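Local coordinates for protein pyruvate kinase (Pseudomonas aeruginosa, PDB 6QXL) that probably catalyses the last step of glycolysis, the transfer of a phosphoryl group from phosphoenolpyruvate to ADP to give pyruvate and ATP, at residues Pro72-Ala77 and Gly165-Pro170; Phe92-Ser97 and Asp123-Asp128; Val108-Asp111 and Leu115-Asp118. One frame throughout, in Å; residues are numbered along the deposited sequence.

Interaction 1 (Pro72-Ala77 and Gly165-Pro170)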
ATOM      1  N   PRO A  72     -36.314 -27.200   3.027  1.00 60.42           N
ATOM      2  CA  PRO A  72     -37.579 -26.928   2.361  1.00 62.15           C
ATOM      3  C   PRO A  72     -37.427 -26.754   0.817  1.00 59.72           C
ATOM      4  O   PRO A  72     -37.608 -25.703   0.215  1.00 61.18           O
ATOM      5  CB  PRO A  72     -37.992 -25.637   2.988  1.00 62.90           C
ATOM      6  CG  PRO A  72     -36.690 -24.890   3.203  1.00 62.65           C
ATOM      7  CD  PRO A  72     -35.756 -25.989   3.624  1.00 58.68           C
ATOM      8  N   LYS A  73     -36.800 -27.745   0.252  1.00 62.47           N
ATOM      9  CA  LYS A  73     -36.765 -27.876  -1.195  1.00 63.40           C
ATOM     10  C   LYS A  73     -38.154 -28.280  -1.677  1.00 57.50           C
ATOM     11  O   LYS A  73     -38.818 -29.175  -1.094  1.00 52.25           O
ATOM     12  CB  LYS A  73     -35.748 -28.892  -1.614  1.00 57.18           C
ATOM     13  CG  LYS A  73     -35.403 -28.821  -3.081  1.00 61.76           C
ATOM     14  CD  LYS A  73     -34.337 -29.878  -3.439  1.00 68.67           C
ATOM     15  CE  LYS A  73     -33.507 -29.490  -4.649  1.00 72.78           C
ATOM     16  NZ  LYS A  73     -32.556 -28.347  -4.404  1.00 73.58           N
ATOM     17  N   ILE A  74     -38.639 -27.516  -2.674  1.00 50.77           N
ATOM     18  CA  ILE A  74     -40.006 -27.741  -3.153  1.00 47.99           C
ATOM     19  C   ILE A  74     -39.872 -28.623  -4.385  1.00 44.69           C
ATOM     20  O   ILE A  74     -39.137 -28.296  -5.322  1.00 40.30           O
ATOM     21  CB  ILE A  74     -40.678 -26.422  -3.534  1.00 50.17           C
ATOM     22  CG1 ILE A  74     -40.658 -25.424  -2.384  1.00 48.64           C
ATOM     23  CG2 ILE A  74     -42.050 -26.668  -4.068  1.00 49.46           C
ATOM     24  CD1 ILE A  74     -40.880 -23.996  -2.849  1.00 51.27           C
ATOM     25  N   ARG A  75     -40.617 -29.731  -4.402  1.00 44.48           N
ATOM     26  CA  ARG A  75     -40.538 -30.660  -5.523  1.00 43.13           C
ATOM     27  C   ARG A  75     -41.925 -30.866  -6.115  1.00 41.30           C
ATOM     28  O   ARG A  75     -42.955 -30.710  -5.446  1.00 37.44           O
ATOM     29  CB  ARG A  75     -39.970 -32.010  -5.130  1.00 42.69           C
ATOM     30  CG  ARG A  75     -38.882 -31.989  -4.087  1.00 49.18           C
ATOM     31  CD  ARG A  75     -38.233 -33.400  -3.994  1.00 49.18           C
ATOM     32  NE  ARG A  75     -36.913 -33.314  -3.327  1.00 49.49           N
ATOM     33  CZ  ARG A  75     -35.709 -33.393  -3.929  1.00 54.58           C
ATOM     34  NH1 ARG A  75     -35.569 -33.608  -5.229  1.00 55.15           N
ATOM     35  NH2 ARG A  75     -34.621 -33.218  -3.206  1.00 57.47           N
ATOM     36  N   ILE A  76     -41.927 -31.242  -7.388  1.00 39.30           N
ATOM     37  CA  ILE A  76     -43.135 -31.729  -8.026  1.00 37.21           C
ATOM     38  C   ILE A  76     -43.459 -33.161  -7.597  1.00 39.46           C
ATOM     39  O   ILE A  76     -42.649 -33.834  -6.988  1.00 44.10           O
ATOM     40  CB  ILE A  76     -43.077 -31.582  -9.547  1.00 35.62           C
ATOM     41  CG1 ILE A  76     -42.081 -32.559 -10.154  1.00 33.98           C
ATOM     42  CG2 ILE A  76     -42.751 -30.129  -9.942  1.00 33.14           C
ATOM     43  CD1 ILE A  76     -41.746 -32.271 -11.624  1.00 35.86           C
ATOM     44  N   ALA A  77     -44.654 -33.588  -7.917  1.00 40.78           N
ATOM     45  CA  ALA A  77     -45.131 -34.951  -7.631  1.00 41.82           C
ATOM     46  C   ALA A  77     -44.690 -35.963  -8.720  1.00 39.89           C
ATOM     47  O   ALA A  77     -43.797 -35.674  -9.506  1.00 41.37           O
ATOM     48  CB  ALA A  77     -46.643 -34.942  -7.434  1.00 41.35           C
ATOM     49  N   GLY A 165     -35.990 -16.010  -6.024  1.00 36.64           N
ATOM     50  CA  GLY A 165     -36.314 -16.489  -4.720  1.00 38.36           C
ATOM     51  C   GLY A 165     -37.612 -15.939  -4.177  1.00 38.74           C
ATOM     52  O   GLY A 165     -38.565 -15.764  -4.925  1.00 42.03           O
ATOM     53  N   GLY A 166     -37.644 -15.725  -2.868  1.00 43.21           N
ATOM     54  CA  GLY A 166     -38.770 -15.118  -2.179  1.00 43.79           C
ATOM     55  C   GLY A 166     -39.958 -16.021  -1.874  1.00 43.21           C
ATOM     56  O   GLY A 166     -41.026 -15.525  -1.606  1.00 49.79           O
ATOM     57  N   LEU A 167     -39.769 -17.324  -1.975  1.00 42.51           N
ATOM     58  CA  LEU A 167     -40.841 -18.262  -1.668  1.00 44.68           C
ATOM     59  C   LEU A 167     -40.912 -18.494  -0.182  1.00 44.36           C
ATOM     60  O   LEU A 167     -39.897 -18.652   0.451  1.00 46.66           O
ATOM     61  CB  LEU A 167     -40.651 -19.575  -2.401  1.00 50.31           C
ATOM     62  CG  LEU A 167     -40.593 -19.489  -3.919  1.00 51.80           C
ATOM     63  CD1 LEU A 167     -40.566 -20.888  -4.478  1.00 51.53           C
ATOM     64  CD2 LEU A 167     -41.852 -18.753  -4.443  1.00 49.41           C
ATOM     65  N   THR A 168     -42.089 -18.537   0.372  1.00 45.73           N
ATOM     66  CA  THR A 168     -42.340 -18.952   1.728  1.00 48.92           C
ATOM     67  C   THR A 168     -41.969 -20.414   1.950  1.00 53.15           C
ATOM     68  O   THR A 168     -42.217 -21.222   1.083  1.00 64.85           O
ATOM     69  CB  THR A 168     -43.851 -18.781   2.003  1.00 48.01           C
ATOM     70  OG1 THR A 168     -44.141 -17.380   1.961  1.00 46.52           O
ATOM     71  CG2 THR A 168     -44.287 -19.444   3.324  1.00 49.15           C
ATOM     72  N   ALA A 169     -41.250 -20.660   3.023  1.00 65.53           N
ATOM     73  CA  ALA A 169     -41.057 -22.044   3.466  1.00 75.40           C
ATOM     74  C   ALA A 169     -40.501 -22.030   4.876  1.00 73.59           C
ATOM     75  O   ALA A 169     -39.777 -21.109   5.219  1.00 68.06           O
ATOM     76  CB  ALA A 169     -40.081 -22.739   2.521  1.00 82.16           C
ATOM     77  N   PRO A 170     -40.758 -23.063   5.670  1.00 72.67           N
ATOM     78  CA  PRO A 170     -39.976 -23.209   6.918  1.00 80.25           C
ATOM     79  C   PRO A 170     -38.557 -23.734   6.662  1.00 88.04           C
ATOM     80  O   PRO A 170     -38.347 -24.524   5.815  1.00119.46           O
ATOM     81  CB  PRO A 170     -40.809 -24.187   7.737  1.00 79.63           C
ATOM     82  CG  PRO A 170     -41.558 -25.001   6.713  1.00 72.96           C
ATOM     83  CD  PRO A 170     -41.714 -24.166   5.458  1.00 69.88           C
TER

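Interaction 2 (Phe92-Ser97 and Asp123-Asp128)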
ATOM      1  N   PHE A  92     -48.064 -25.935 -19.664  1.00 39.28           N
ATOM      2  CA  PHE A  92     -47.890 -26.872 -18.578  1.00 35.85           C
ATOM      3  C   PHE A  92     -48.413 -26.286 -17.281  1.00 37.75           C
ATOM      4  O   PHE A  92     -48.338 -25.079 -17.069  1.00 44.90           O
ATOM      5  CB  PHE A  92     -46.430 -27.285 -18.450  1.00 34.22           C
ATOM      6  CG  PHE A  92     -46.213 -28.483 -17.600  1.00 32.62           C
ATOM      7  CD1 PHE A  92     -46.466 -29.738 -18.122  1.00 32.25           C
ATOM      8  CD2 PHE A  92     -45.808 -28.372 -16.275  1.00 33.09           C
ATOM      9  CE1 PHE A  92     -46.310 -30.880 -17.324  1.00 32.37           C
ATOM     10  CE2 PHE A  92     -45.641 -29.495 -15.485  1.00 35.50           C
ATOM     11  CZ  PHE A  92     -45.890 -30.757 -16.018  1.00 32.91           C
ATOM     12  N   ARG A  93     -48.925 -27.155 -16.417  1.00 34.99           N
ATOM     13  CA  ARG A  93     -49.582 -26.721 -15.193  1.00 34.76           C
ATOM     14  C   ARG A  93     -49.056 -27.442 -13.972  1.00 34.45           C
ATOM     15  O   ARG A  93     -48.775 -28.644 -14.016  1.00 34.53           O
ATOM     16  CB  ARG A  93     -51.089 -26.987 -15.287  1.00 38.96           C
ATOM     17  CG  ARG A  93     -51.831 -26.093 -16.241  1.00 45.17           C
ATOM     18  CD  ARG A  93     -53.325 -26.424 -16.245  1.00 48.94           C
ATOM     19  NE  ARG A  93     -53.641 -27.761 -16.712  1.00 50.65           N
ATOM     20  CZ  ARG A  93     -54.352 -28.696 -16.036  1.00 48.81           C
ATOM     21  NH1 ARG A  93     -54.770 -28.490 -14.803  1.00 41.23           N
ATOM     22  NH2 ARG A  93     -54.603 -29.863 -16.580  1.00 52.12           N
ATOM     23  N   PHE A  94     -48.974 -26.691 -12.880  1.00 30.17           N
ATOM     24  CA  PHE A  94     -48.647 -27.227 -11.571  1.00 29.02           C
ATOM     25  C   PHE A  94     -49.904 -27.070 -10.703  1.00 30.73           C
ATOM     26  O   PHE A  94     -50.348 -25.940 -10.502  1.00 27.67           O
ATOM     27  CB  PHE A  94     -47.486 -26.460 -10.965  1.00 26.95           C
ATOM     28  CG  PHE A  94     -46.245 -26.482 -11.803  1.00 25.65           C
ATOM     29  CD1 PHE A  94     -45.399 -27.569 -11.773  1.00 25.43           C
ATOM     30  CD2 PHE A  94     -45.929 -25.415 -12.639  1.00 25.77           C
ATOM     31  CE1 PHE A  94     -44.278 -27.606 -12.561  1.00 26.74           C
ATOM     32  CE2 PHE A  94     -44.791 -25.473 -13.436  1.00 25.08           C
ATOM     33  CZ  PHE A  94     -43.970 -26.575 -13.381  1.00 25.55           C
ATOM     34  N   SER A  95     -50.461 -28.192 -10.211  1.00 29.06           N
ATOM     35  CA  SER A  95     -51.757 -28.136  -9.547  1.00 31.99           C
ATOM     36  C   SER A  95     -51.748 -28.838  -8.212  1.00 33.07           C
ATOM     37  O   SER A  95     -51.369 -30.053  -8.115  1.00 36.01           O
ATOM     38  CB  SER A  95     -52.882 -28.751 -10.421  1.00 34.99           C
ATOM     39  OG  SER A  95     -54.144 -28.654  -9.772  1.00 37.52           O
ATOM     40  N   THR A  96     -52.262 -28.171  -7.198  1.00 34.61           N
ATOM     41  CA  THR A  96     -52.434 -28.778  -5.886  1.00 35.20           C
ATOM     42  C   THR A  96     -53.595 -29.730  -5.843  1.00 32.77           C
ATOM     43  O   THR A  96     -53.656 -30.585  -4.970  1.00 35.89           O
ATOM     44  CB  THR A  96     -52.645 -27.697  -4.798  1.00 33.46           C
ATOM     45  OG1 THR A  96     -53.779 -26.940  -5.126  1.00 32.42           O
ATOM     46  CG2 THR A  96     -51.396 -26.788  -4.684  1.00 36.34           C
ATOM     47  N   SER A  97     -54.513 -29.647  -6.779  1.00 34.24           N
ATOM     48  CA  SER A  97     -55.671 -30.551  -6.824  1.00 35.86           C
ATOM     49  C   SER A  97     -55.472 -31.729  -7.807  1.00 33.61           C
ATOM     50  O   SER A  97     -56.277 -32.640  -7.883  1.00 31.39           O
ATOM     51  CB  SER A  97     -56.963 -29.733  -7.108  1.00 38.03           C
ATOM     52  OG  SER A  97     -56.915 -29.135  -8.330  1.00 37.20           O
ATOM     53  N   ASP A 123     -43.712 -14.506 -13.276  1.00 39.97           N
ATOM     54  CA  ASP A 123     -42.647 -15.223 -12.557  1.00 38.14           C
ATOM     55  C   ASP A 123     -42.037 -16.319 -13.433  1.00 37.23           C
ATOM     56  O   ASP A 123     -42.767 -16.970 -14.197  1.00 41.09           O
ATOM     57  CB  ASP A 123     -43.173 -15.836 -11.267  1.00 39.50           C
ATOM     58  CG  ASP A 123     -43.519 -14.777 -10.193  1.00 41.12           C
ATOM     59  OD1 ASP A 123     -43.384 -13.560 -10.443  1.00 44.96           O
ATOM     60  OD2 ASP A 123     -43.990 -15.131  -9.089  1.00 38.85           O
ATOM     61  N   GLU A 124     -40.727 -16.493 -13.376  1.00 38.80           N
ATOM     62  CA  GLU A 124     -40.058 -17.590 -14.066  1.00 40.80           C
ATOM     63  C   GLU A 124     -39.735 -18.685 -13.069  1.00 37.88           C
ATOM     64  O   GLU A 124     -39.194 -18.404 -12.009  1.00 34.71           O
ATOM     65  CB  GLU A 124     -38.769 -17.126 -14.790  1.00 46.34           C
ATOM     66  CG  GLU A 124     -39.045 -16.033 -15.815  1.00 50.74           C
ATOM     67  CD  GLU A 124     -37.992 -15.738 -16.844  1.00 56.80           C
ATOM     68  OE1 GLU A 124     -38.111 -14.672 -17.476  1.00 66.08           O
ATOM     69  OE2 GLU A 124     -37.027 -16.512 -17.023  1.00 65.65           O
ATOM     70  N   LEU A 125     -40.083 -19.923 -13.411  1.00 39.30           N
ATOM     71  CA  LEU A 125     -39.848 -21.078 -12.552  1.00 38.83           C
ATOM     72  C   LEU A 125     -38.780 -21.944 -13.188  1.00 39.76           C
ATOM     73  O   LEU A 125     -38.786 -22.160 -14.394  1.00 44.83           O
ATOM     74  CB  LEU A 125     -41.128 -21.883 -12.377  1.00 40.18           C
ATOM     75  CG  LEU A 125     -42.307 -21.143 -11.751  1.00 42.28           C
ATOM     76  CD1 LEU A 125     -43.587 -22.040 -11.937  1.00 45.92           C
ATOM     77  CD2 LEU A 125     -41.981 -20.716 -10.315  1.00 41.07           C
ATOM     78  N   LEU A 126     -37.860 -22.435 -12.369  1.00 42.65           N
ATOM     79  CA  LEU A 126     -36.746 -23.243 -12.822  1.00 42.55           C
ATOM     80  C   LEU A 126     -36.840 -24.620 -12.182  1.00 38.16           C
ATOM     81  O   LEU A 126     -36.969 -24.747 -10.969  1.00 39.25           O
ATOM     82  CB  LEU A 126     -35.437 -22.569 -12.453  1.00 46.26           C
ATOM     83  CG  LEU A 126     -35.039 -21.377 -13.356  1.00 46.98           C
ATOM     84  CD1 LEU A 126     -35.695 -20.062 -13.027  1.00 54.82           C
ATOM     85  CD2 LEU A 126     -33.589 -21.099 -13.387  1.00 50.05           C
ATOM     86  N   LEU A 127     -36.809 -25.640 -13.024  1.00 40.72           N
ATOM     87  CA  LEU A 127     -36.950 -27.020 -12.585  1.00 45.03           C
ATOM     88  C   LEU A 127     -35.681 -27.796 -12.910  1.00 48.13           C
ATOM     89  O   LEU A 127     -35.002 -27.493 -13.901  1.00 49.65           O
ATOM     90  CB  LEU A 127     -38.128 -27.700 -13.266  1.00 45.31           C
ATOM     91  CG  LEU A 127     -39.500 -27.166 -12.844  1.00 42.16           C
ATOM     92  CD1 LEU A 127     -39.999 -26.192 -13.878  1.00 47.27           C
ATOM     93  CD2 LEU A 127     -40.495 -28.314 -12.545  1.00 44.63           C
ATOM     94  N   ASP A 128     -35.376 -28.797 -12.071  1.00 56.44           N
ATOM     95  CA  ASP A 128     -34.198 -29.632 -12.249  1.00 62.69           C
ATOM     96  C   ASP A 128     -32.923 -28.775 -12.338  1.00 62.46           C
ATOM     97  O   ASP A 128     -32.170 -28.833 -13.317  1.00 61.28           O
ATOM     98  CB  ASP A 128     -34.328 -30.531 -13.498  1.00 66.31           C
ATOM     99  CG  ASP A 128     -33.313 -31.674 -13.495  1.00 66.36           C
ATOM    100  OD1 ASP A 128     -32.501 -31.785 -12.539  1.00 58.98           O
ATOM    101  OD2 ASP A 128     -33.320 -32.460 -14.445  1.00 63.89           O
TER

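Interaction 3 (Val108-Asp111 and Leu115-Asp118)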
ATOM      1  N   VAL A 108     -48.811 -31.650 -13.689  1.00 32.87           N
ATOM      2  CA  VAL A 108     -48.312 -32.479 -12.598  1.00 32.32           C
ATOM      3  C   VAL A 108     -48.791 -31.866 -11.287  1.00 31.19           C
ATOM      4  O   VAL A 108     -49.046 -30.661 -11.199  1.00 34.78           O
ATOM      5  CB  VAL A 108     -46.765 -32.602 -12.624  1.00 33.49           C
ATOM      6  CG1 VAL A 108     -46.083 -31.258 -12.305  1.00 34.10           C
ATOM      7  CG2 VAL A 108     -46.270 -33.685 -11.663  1.00 34.74           C
ATOM      8  N   GLY A 109     -48.924 -32.707 -10.282  1.00 30.56           N
ATOM      9  CA  GLY A 109     -49.281 -32.272  -8.964  1.00 34.20           C
ATOM     10  C   GLY A 109     -48.130 -31.734  -8.167  1.00 36.61           C
ATOM     11  O   GLY A 109     -46.973 -31.887  -8.559  1.00 33.16           O
ATOM     12  N   ILE A 110     -48.439 -31.068  -7.063  1.00 40.86           N
ATOM     13  CA  ILE A 110     -47.409 -30.557  -6.172  1.00 47.78           C
ATOM     14  C   ILE A 110     -47.978 -30.504  -4.748  1.00 50.36           C
ATOM     15  O   ILE A 110     -49.141 -30.036  -4.522  1.00 48.13           O
ATOM     16  CB  ILE A 110     -47.008 -29.164  -6.608  1.00 46.56           C
ATOM     17  CG1 ILE A 110     -48.297 -28.354  -6.864  1.00 48.13           C
ATOM     18  CG2 ILE A 110     -46.044 -29.057  -7.733  1.00 50.11           C
ATOM     19  CD1 ILE A 110     -48.178 -26.867  -7.091  1.00 49.12           C
ATOM     20  N   ASP A 111     -47.173 -31.026  -3.817  1.00 61.72           N
ATOM     21  CA  ASP A 111     -47.659 -31.094  -2.421  1.00 71.73           C
ATOM     22  C   ASP A 111     -47.390 -29.840  -1.578  1.00 70.07           C
ATOM     23  O   ASP A 111     -47.301 -29.902  -0.398  1.00 81.99           O
ATOM     24  CB  ASP A 111     -47.071 -32.318  -1.737  1.00 74.69           C
ATOM     25  CG  ASP A 111     -47.892 -32.769  -0.540  1.00 83.95           C
ATOM     26  OD1 ASP A 111     -49.060 -32.312  -0.332  1.00 76.60           O
ATOM     27  OD2 ASP A 111     -47.345 -33.612   0.196  1.00 97.72           O
ATOM     28  N   LEU A 115     -46.750 -22.581  -2.816  1.00 45.05           N
ATOM     29  CA  LEU A 115     -46.145 -22.335  -4.138  1.00 43.89           C
ATOM     30  C   LEU A 115     -47.065 -21.459  -5.021  1.00 44.20           C
ATOM     31  O   LEU A 115     -46.631 -20.475  -5.626  1.00 44.78           O
ATOM     32  CB  LEU A 115     -45.874 -23.617  -4.874  1.00 45.89           C
ATOM     33  CG  LEU A 115     -45.171 -23.424  -6.230  1.00 45.19           C
ATOM     34  CD1 LEU A 115     -43.758 -22.822  -6.124  1.00 47.33           C
ATOM     35  CD2 LEU A 115     -44.989 -24.746  -6.965  1.00 48.95           C
ATOM     36  N   VAL A 116     -48.312 -21.821  -5.074  1.00 39.47           N
ATOM     37  CA  VAL A 116     -49.280 -21.140  -5.911  1.00 42.02           C
ATOM     38  C   VAL A 116     -49.658 -19.772  -5.349  1.00 40.56           C
ATOM     39  O   VAL A 116     -49.966 -18.848  -6.121  1.00 43.83           O
ATOM     40  CB  VAL A 116     -50.558 -22.011  -6.092  1.00 43.81           C
ATOM     41  CG1 VAL A 116     -51.707 -21.278  -6.769  1.00 44.94           C
ATOM     42  CG2 VAL A 116     -50.273 -23.297  -6.822  1.00 43.21           C
ATOM     43  N   LYS A 117     -49.593 -19.641  -4.032  1.00 43.96           N
ATOM     44  CA  LYS A 117     -49.908 -18.383  -3.375  1.00 46.64           C
ATOM     45  C   LYS A 117     -48.822 -17.339  -3.577  1.00 43.37           C
ATOM     46  O   LYS A 117     -49.110 -16.173  -3.818  1.00 44.22           O
ATOM     47  CB  LYS A 117     -50.137 -18.612  -1.865  1.00 52.70           C
ATOM     48  CG  LYS A 117     -51.483 -19.368  -1.647  1.00 62.52           C
ATOM     49  CD  LYS A 117     -51.995 -19.467  -0.231  1.00 70.42           C
ATOM     50  CE  LYS A 117     -52.856 -20.733  -0.076  1.00 72.27           C
ATOM     51  NZ  LYS A 117     -53.660 -20.791   1.173  1.00 72.66           N
ATOM     52  N   ASP A 118     -47.579 -17.760  -3.545  1.00 39.36           N
ATOM     53  CA  ASP A 118     -46.425 -16.867  -3.635  1.00 42.62           C
ATOM     54  C   ASP A 118     -46.078 -16.482  -5.062  1.00 43.79           C
ATOM     55  O   ASP A 118     -45.583 -15.394  -5.308  1.00 45.03           O
ATOM     56  CB  ASP A 118     -45.192 -17.525  -3.049  1.00 44.97           C
ATOM     57  CG  ASP A 118     -45.358 -17.838  -1.528  1.00 53.17           C
ATOM     58  OD1 ASP A 118     -46.369 -17.288  -0.895  1.00 63.77           O
ATOM     59  OD2 ASP A 118     -44.504 -18.654  -1.050  1.00 59.89           O
TER

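Interaction 1 (Pro72-Ala77 and Gly165-Pro170)
Ile74 CG1 and Leu167 CG both lie beside their own backbone N, anti to the carbonyl carbon (chi1 -55° and -59°), and an extended second torsion carries each CD1 onward. The two side chains meet at a slant, and their terminal methyls pack with Ile74 CD1 3.5 Å from Leu167 CD1. The second patch is built on Pro72, a rigid ring. Its CB rests on the methyl of Ala169, with Pro72 CB 3.6 Å from Ala169 CB. CB and CG of Pro72 also meet a backbone carbonyl: Pro72 CB and Pro170 O are only 3.1 Å apart, and CG of Pro72 lies at a like distance from that oxygen. This is close packing of carbon against oxygen. No hydrogen bond joins the two segments, so the contact depends on shape and apolar burial.

The range 72-77 leaves barrel strand 64-68, while 165-170 leads back to helix 174-185. These are the two connections between the barrel and the small inserted B domain of pyruvate kinases. Around them, Ile74 bonds through its backbone to Ile160 of strand 159-162, Leu167 also packs on Leu115 of helix 113-118, and Leu167 O accepts a hydrogen bond from Arg197.

Interaction 2 (Phe92-Ser97 and Asp123-Asp128)
The backbones that carry Phe94 and Leu125 stay well apart, with 10.8 Å between Phe94 CA and Leu125 CA. Both residues lie on strands of one sheet, 91-95 and 124-127, but these strands are not neighbours. Strands 132-139 and 143-148 come between them in the sheet order. No backbone hydrogen bond links the two segments, and the gap is bridged by side chains alone. Alternation along strand 124-127 turns Leu125 and Leu127 to the same side, toward Phe94, while the side chain of Leu126 lies well away from it.

The outer end of the Phe94 ring meets both leucines. With CG anti to the carbonyl carbon (chi1 -58°), the ring is carried across toward the other strand. CE2 and CE1 of the ring then have different partners. CE2 of Phe94 lies 3.9 Å from Leu125 CD1, while CE1 of Phe94 lies 3.8 Å from Leu127 CD2. Leu127 also brings CD1 to 4.0 Å from Phe94 CZ, so both of its methyls touch the far end of the ring. The methyls approach at a slant. One ring face is taken by Phe92, whose CD2 stands 3.9 Å above the plane of Phe94, toward the rim. Met134 packs on both Phe94 and Leu127, and Leu144 on Leu125.

Beyond strand 91-95 the chain bends in an ST turn, where Ser97 N donates to Ser95 OG. The arrangement is the hydrophobic interior of a curled beta sheet, here in the B domain of pyruvate kinase.

Interaction 3 (Val108-Asp111 and Leu115-Asp118)
Ile110 faces Leu115 and Val116 with a single methyl, and this small patch is the close part of the contact. CD1 of Ile110 lies 3.8 Å from Leu115 CD2. The same CD1 is 4.1 Å from Val116 CG2, so it touches one methyl from each of two successive helix residues. Both helix side chains cross the isoleucine at about a right angle, and the meeting is methyl against methyl. CG1 of Ile110 sits between the backbone N and the carbonyl carbon (chi1 47°), and the extended second torsion carries CD1 toward the helix. Leu115 has CG anti to the backbone N (chi1 -177°), and only its CD2 comes close to Ile110. All three residues are buried. Phe94 and Thr96 also pack on Ile110.

Away from this patch the two segments separate. The CA atoms of Ile110 and Leu115 are already 8.6 Å apart, and no hydrogen bond crosses the gap. Asp111 and Lys117 are exposed to solvent. The Asp111 side chain stays 9.3 Å from the nearest atom of the 115-118 segment. Lys117 is extended, and its side chain stays 9.8 Å from the 108-111 segment. Asp111 has a long, weak ion pair with Arg100.

The pattern is a strand followed by a short loop and a short helix, folded back so that helix 113-118 packs on the residue just after strand 107-109. That strand is an outermost one of its sheet within the chain. The unit forms part of the B domain that pyruvate kinases insert in their barrel.

All three contacts reach the same sheet of the B domain, with centres 7 to 11 Å apart. Interactions 1 and 2 meet at Ile76, whose CG2 is 3.9 Å from both Leu127 CD2 and Phe94 CE1. Interactions 2 and 3 are joined by neighbouring strands, with Ser95 N 3.0 Å from Val108 O. Interactions 1 and 3 are tied by probable hydrogen bonds: Thr168 N lies 2.8 Å from Asp118 OD2, and Ala77 N lies 2.9 Å from Gly109 O. Interaction 1 is at the barrel side: the Pro72 side chain is about 10 Å from the magnesium ion held by Glu223 and Asp250, and about 10 Å from the bound malonate.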